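Local coordinates for protein putative sulfatase yidJ (Bacteroides fragilis, PDB 2QZU) that probably hydrolyses sulfate esters as a metal-dependent arylsulfatase, a member of the sulfatase family within the alkaline phosphatase clan, at residues I43-K48 against G63-N68; T53-K58 against G285-V290. All coordinates share one frame; numbering follows the deposited sequence.

Contact 1: I43-K48 against G63-N68; sequences IGCIGK and GINFTN
Asn65 reaches out from its strand toward the 3-10 turn of Gly44 to Ile46. Its CG stands anti to the backbone N (chi1 -171°), which carries the amide across to residues 43-46. The amide oxygen does most of the touching. OD1 of Asn65 lies 3.6 Å from SG of Cys45 and 3.8 Å from CG1 of Ile46. Neither approach is a hydrogen bond. The Ile46 side chain crosses that of Asn65 at about a right angle, with CG1 beside the amide oxygen. On the nitrogen side, ND2 of Asn65 comes within 4.3 Å of CD1 of Ile43.

Strand 64-66 belongs to the mixed central sheet of the sulfatase fold, between strands 338-341 and 349-352. The turn sits in the loop between strand 29-35 and helix 54-61, and is closed by Ile46 N bonding to Ile43 O.

Further along, CG2 of Thr67 and CG1 of Ile46 are 4.3 Å apart, a loose apolar touch. No direct hydrogen bond joins the two segments. One water bridges them instead: it accepts from Lys48 NZ at 3.0 Å and donates to the backbone Thr67 O at 3.3 Å.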
loop_
_atom_site.group_PDB
_atom_site.type_symbol
_atom_site.label_atom_id
_atom_site.label_comp_id
_atom_site.label_asym_id
_atom_site.label_seq_id
_atom_site.Cartn_x
_atom_site.Cartn_y
_atom_site.Cartn_z
ATOM N N ILE A 43 0.796 20.164 16.240
ATOM C CA ILE A 43 -0.209 21.222 16.238
ATOM C C ILE A 43 0.584 22.497 15.976
ATOM O O ILE A 43 1.577 22.764 16.654
ATOM C CB ILE A 43 -0.932 21.344 17.601
ATOM C CG1 ILE A 43 -1.688 20.050 17.916
ATOM C CG2 ILE A 43 -1.911 22.511 17.566
ATOM C CD1 ILE A 43 -2.336 20.038 19.294
ATOM N N GLY A 44 0.148 23.272 14.991
ATOM C CA GLY A 44 0.852 24.490 14.636
ATOM C C GLY A 44 1.138 25.482 15.747
ATOM O O GLY A 44 2.265 25.972 15.869
ATOM N N CYS A 45 0.129 25.781 16.561
ATOM C CA CYS A 45 0.295 26.751 17.635
ATOM C C CYS A 45 1.283 26.348 18.726
ATOM O O CYS A 45 1.677 27.186 19.537
ATOM C CB CYS A 45 -1.065 27.094 18.260
ATOM S SG CYS A 45 -1.948 25.706 18.996
ATOM N N ILE A 46 1.687 25.080 18.752
ATOM C CA ILE A 46 2.646 24.621 19.752
ATOM C C ILE A 46 4.055 25.063 19.345
ATOM O O ILE A 46 4.978 25.086 20.160
ATOM C CB ILE A 46 2.565 23.086 19.933
ATOM C CG1 ILE A 46 1.217 22.731 20.572
ATOM C CG2 ILE A 46 3.709 22.586 20.811
ATOM C CD1 ILE A 46 0.998 21.253 20.812
ATOM N N GLY A 47 4.198 25.420 18.070
ATOM C CA GLY A 47 5.462 25.918 17.550
ATOM C C GLY A 47 6.680 25.017 17.502
ATOM O O GLY A 47 7.806 25.514 17.437
ATOM N N LYS A 48 6.476 23.705 17.524
ATOM C CA LYS A 48 7.591 22.765 17.471
ATOM C C LYS A 48 7.788 22.176 16.076
ATOM O O LYS A 48 8.902 21.802 15.710
ATOM C CB LYS A 48 7.381 21.626 18.471
ATOM C CG LYS A 48 7.410 22.059 19.930
ATOM C CD LYS A 48 7.252 20.870 20.862
ATOM C CE LYS A 48 7.293 21.302 22.322
ATOM N NZ LYS A 48 7.155 20.143 23.251
ATOM N N GLY A 63 -10.205 28.333 23.672
ATOM C CA GLY A 63 -10.303 27.420 24.796
ATOM C C GLY A 63 -8.975 27.122 25.469
ATOM O O GLY A 63 -8.185 28.026 25.738
ATOM N N ILE A 64 -8.725 25.843 25.727
ATOM C CA ILE A 64 -7.497 25.419 26.393
ATOM C C ILE A 64 -6.736 24.396 25.560
ATOM O O ILE A 64 -7.331 23.511 24.942
ATOM C CB ILE A 64 -7.800 24.757 27.747
ATOM C CG1 ILE A 64 -8.770 25.618 28.553
ATOM C CG2 ILE A 64 -6.501 24.549 28.520
ATOM C CD1 ILE A 64 -9.478 24.847 29.652
ATOM N N ASN A 65 -5.414 24.514 25.567
ATOM C CA ASN A 65 -4.558 23.596 24.838
ATOM C C ASN A 65 -3.717 22.865 25.884
ATOM O O ASN A 65 -2.832 23.459 26.501
ATOM C CB ASN A 65 -3.654 24.376 23.874
ATOM C CG ASN A 65 -2.886 23.475 22.922
ATOM O OD1 ASN A 65 -2.034 23.938 22.165
ATOM N ND2 ASN A 65 -3.188 22.183 22.952
ATOM N N PHE A 66 -4.013 21.586 26.103
ATOM C CA PHE A 66 -3.275 20.786 27.075
ATOM C C PHE A 66 -2.045 20.195 26.399
ATOM O O PHE A 66 -2.110 19.134 25.777
ATOM C CB PHE A 66 -4.179 19.686 27.638
ATOM C CG PHE A 66 -5.256 20.202 28.553
ATOM C CD1 PHE A 66 -4.937 20.663 29.829
ATOM C CD2 PHE A 66 -6.587 20.234 28.140
ATOM C CE1 PHE A 66 -5.932 21.152 30.686
ATOM C CE2 PHE A 66 -7.589 20.721 28.988
ATOM C CZ PHE A 66 -7.260 21.178 30.262
ATOM N N THR A 67 -0.921 20.895 26.536
ATOM C CA THR A 67 0.332 20.497 25.904
ATOM C C THR A 67 1.108 19.318 26.495
ATOM O O THR A 67 2.155 18.951 25.959
ATOM C CB THR A 67 1.285 21.702 25.797
ATOM O OG1 THR A 67 1.458 22.287 27.090
ATOM C CG2 THR A 67 0.715 22.747 24.840
ATOM N N ASN A 68 0.614 18.734 27.586
ATOM C CA ASN A 68 1.272 17.569 28.191
ATOM C C ASN A 68 0.336 16.359 28.242
ATOM O O ASN A 68 0.603 15.399 28.963
ATOM C CB ASN A 68 1.745 17.861 29.625
ATOM C CG ASN A 68 2.881 18.863 29.684
ATOM O OD1 ASN A 68 3.783 18.851 28.850
ATOM N ND2 ASN A 68 2.853 19.722 30.695
HETATM O O HOH W 1 4.234 20.314 23.857
#

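Contact 2: T53-K58 against G285-V290; sequences TPHLDK and GVDENV
Asp287 sends its carboxylate from helix 285-290 into the first turn of helix 54-58. Its CB is the remotest part, 4.1 Å from CA of Thr53. With CG anti to the backbone N (chi1 -178°), the chain extends toward the other helix, and CG comes to 3.3 Å from the same Thr53 CA. The two oxygens then divide the work. OD2 takes the backbone N-H of His55 on its syn lone pair, with OD2 to N at 2.9 Å and an N-H...OD2 angle of 163°. OD1 accepts from Leu56 N at 2.8 Å, again on the syn side but tilted slightly out of the carboxylate plane. Two adjacent N-H groups at the start of helix 54-61 thus fix the rotation of the carboxylate.

Carbon atoms also lie against the same oxygens: Pro54 CD on OD2, Leu56 CG on OD1. The His55 ring presents an edge to OD2, while Glu288 O lies over one ring face. CD2 of Leu56 meets CG1 of Val290 at 3.9 Å.

The axes of the short helical segments 54-58 and 285-290 come within 8.1 Å, their N-to-C directions 52° apart. Leu56 and Val290 both touch Phe310 of strand 306-311, which joins the helices over the central sheet of the alpha/beta sulfatase fold.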
loop_
_atom_site.group_PDB
_atom_site.type_symbol
_atom_site.label_atom_id
_atom_site.label_comp_id
_atom_site.label_asym_id
_atom_site.label_seq_id
_atom_site.Cartn_x
_atom_site.Cartn_y
_atom_site.Cartn_z
ATOM N N THR A 53 -2.244 23.867 10.962
ATOM C CA THR A 53 -3.520 23.504 11.576
ATOM C C THR A 53 -4.226 24.793 11.996
ATOM O O THR A 53 -4.456 25.035 13.179
ATOM C CB THR A 53 -3.312 22.618 12.832
ATOM O OG1 THR A 53 -2.517 23.318 13.798
ATOM C CG2 THR A 53 -2.613 21.321 12.458
ATOM N N PRO A 54 -4.588 25.636 11.020
ATOM C CA PRO A 54 -5.261 26.892 11.362
ATOM C C PRO A 54 -6.569 26.773 12.149
ATOM O O PRO A 54 -6.856 27.611 13.005
ATOM C CB PRO A 54 -5.449 27.563 10.000
ATOM C CG PRO A 54 -5.590 26.393 9.060
ATOM C CD PRO A 54 -4.504 25.460 9.559
ATOM N N HIS A 55 -7.360 25.743 11.874
ATOM C CA HIS A 55 -8.633 25.591 12.573
ATOM C C HIS A 55 -8.465 25.117 14.014
ATOM O O HIS A 55 -9.183 25.567 14.908
ATOM C CB HIS A 55 -9.542 24.662 11.769
ATOM C CG HIS A 55 -9.867 25.193 10.408
ATOM N ND1 HIS A 55 -10.682 26.286 10.213
ATOM C CD2 HIS A 55 -9.430 24.826 9.180
ATOM C CE1 HIS A 55 -10.733 26.572 8.926
ATOM N NE2 HIS A 55 -9.981 25.700 8.276
ATOM N N LEU A 56 -7.510 24.223 14.247
ATOM C CA LEU A 56 -7.259 23.757 15.601
ATOM C C LEU A 56 -6.591 24.879 16.394
ATOM O O LEU A 56 -6.801 24.997 17.601
ATOM C CB LEU A 56 -6.369 22.510 15.589
ATOM C CG LEU A 56 -7.058 21.246 15.070
ATOM C CD1 LEU A 56 -6.063 20.099 15.037
ATOM C CD2 LEU A 56 -8.237 20.902 15.970
ATOM N N ASP A 57 -5.785 25.699 15.721
ATOM C CA ASP A 57 -5.132 26.820 16.400
ATOM C C ASP A 57 -6.217 27.785 16.879
ATOM O O ASP A 57 -6.147 28.314 17.988
ATOM C CB ASP A 57 -4.185 27.579 15.458
ATOM C CG ASP A 57 -2.940 26.790 15.104
ATOM O OD1 ASP A 57 -2.721 25.706 15.686
ATOM O OD2 ASP A 57 -2.171 27.268 14.243
ATOM N N LYS A 58 -7.208 28.017 16.024
ATOM C CA LYS A 58 -8.317 28.909 16.353
ATOM C C LYS A 58 -9.126 28.331 17.515
ATOM O O LYS A 58 -9.483 29.042 18.452
ATOM C CB LYS A 58 -9.214 29.103 15.123
ATOM C CG LYS A 58 -10.422 30.006 15.346
ATOM C CD LYS A 58 -10.017 31.428 15.707
ATOM C CE LYS A 58 -11.241 32.320 15.877
ATOM N NZ LYS A 58 -10.871 33.710 16.268
ATOM N N GLY A 285 -5.524 18.206 6.414
ATOM C CA GLY A 285 -6.824 17.859 5.866
ATOM C C GLY A 285 -7.817 17.630 6.993
ATOM O O GLY A 285 -8.967 18.065 6.930
ATOM N N VAL A 286 -7.374 16.934 8.034
ATOM C CA VAL A 286 -8.236 16.679 9.181
ATOM C C VAL A 286 -8.619 18.031 9.787
ATOM O O VAL A 286 -9.781 18.272 10.112
ATOM C CB VAL A 286 -7.513 15.803 10.238
ATOM C CG1 VAL A 286 -8.204 15.913 11.590
ATOM C CG2 VAL A 286 -7.518 14.344 9.782
ATOM N N ASP A 287 -7.631 18.912 9.910
ATOM C CA ASP A 287 -7.830 20.245 10.470
ATOM C C ASP A 287 -8.938 21.008 9.747
ATOM O O ASP A 287 -9.814 21.600 10.379
ATOM C CB ASP A 287 -6.523 21.039 10.385
ATOM C CG ASP A 287 -6.635 22.423 11.003
ATOM O OD1 ASP A 287 -6.604 22.526 12.249
ATOM O OD2 ASP A 287 -6.757 23.404 10.239
ATOM N N GLU A 288 -8.904 20.986 8.419
ATOM C CA GLU A 288 -9.907 21.694 7.634
ATOM C C GLU A 288 -11.311 21.165 7.901
ATOM O O GLU A 288 -12.270 21.934 7.982
ATOM C CB GLU A 288 -9.580 21.596 6.140
ATOM C CG GLU A 288 -10.608 22.274 5.246
ATOM C CD GLU A 288 -10.097 22.507 3.838
ATOM O OE1 GLU A 288 -9.195 23.352 3.665
ATOM O OE2 GLU A 288 -10.595 21.845 2.905
ATOM N N ASN A 289 -11.438 19.853 8.049
ATOM C CA ASN A 289 -12.747 19.279 8.307
ATOM C C ASN A 289 -13.214 19.536 9.737
ATOM O O ASN A 289 -14.413 19.624 9.993
ATOM C CB ASN A 289 -12.738 17.795 7.941
ATOM C CG ASN A 289 -12.784 17.592 6.441
ATOM O OD1 ASN A 289 -13.784 17.921 5.799
ATOM N ND2 ASN A 289 -11.695 17.087 5.866
ATOM N N VAL A 290 -12.272 19.676 10.665
ATOM C CA VAL A 290 -12.632 20.000 12.040
ATOM C C VAL A 290 -13.189 21.425 11.974
ATOM O O VAL A 290 -14.161 21.762 12.650
ATOM C CB VAL A 290 -11.407 19.973 12.981
ATOM C CG1 VAL A 290 -11.758 20.623 14.317
ATOM C CG2 VAL A 290 -10.960 18.529 13.210
#

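In the fold
The contacts meet at the start of helix 54-61. The centres of contact 1 and contact 2 are about 13 Å apart. Gly44 N of contact 1 lies 2.9 Å from Thr53 OG1 of contact 2, and Cys45 N lies 3.0 Å from Asp57 OD1; both are probable hydrogen bonds. Thr53 OG1 also donates to Asp57 OD1, so these two side chains tie the 3-10 turn to the helix. Helix 54-61 leads directly into strand 64-66 and so joins one contact to the other along the chain. It also faces helix 267-299 through contact 2. Both contacts lie within the sulfatase family region, with centres about 16 and 17 Å from the centre of the chain.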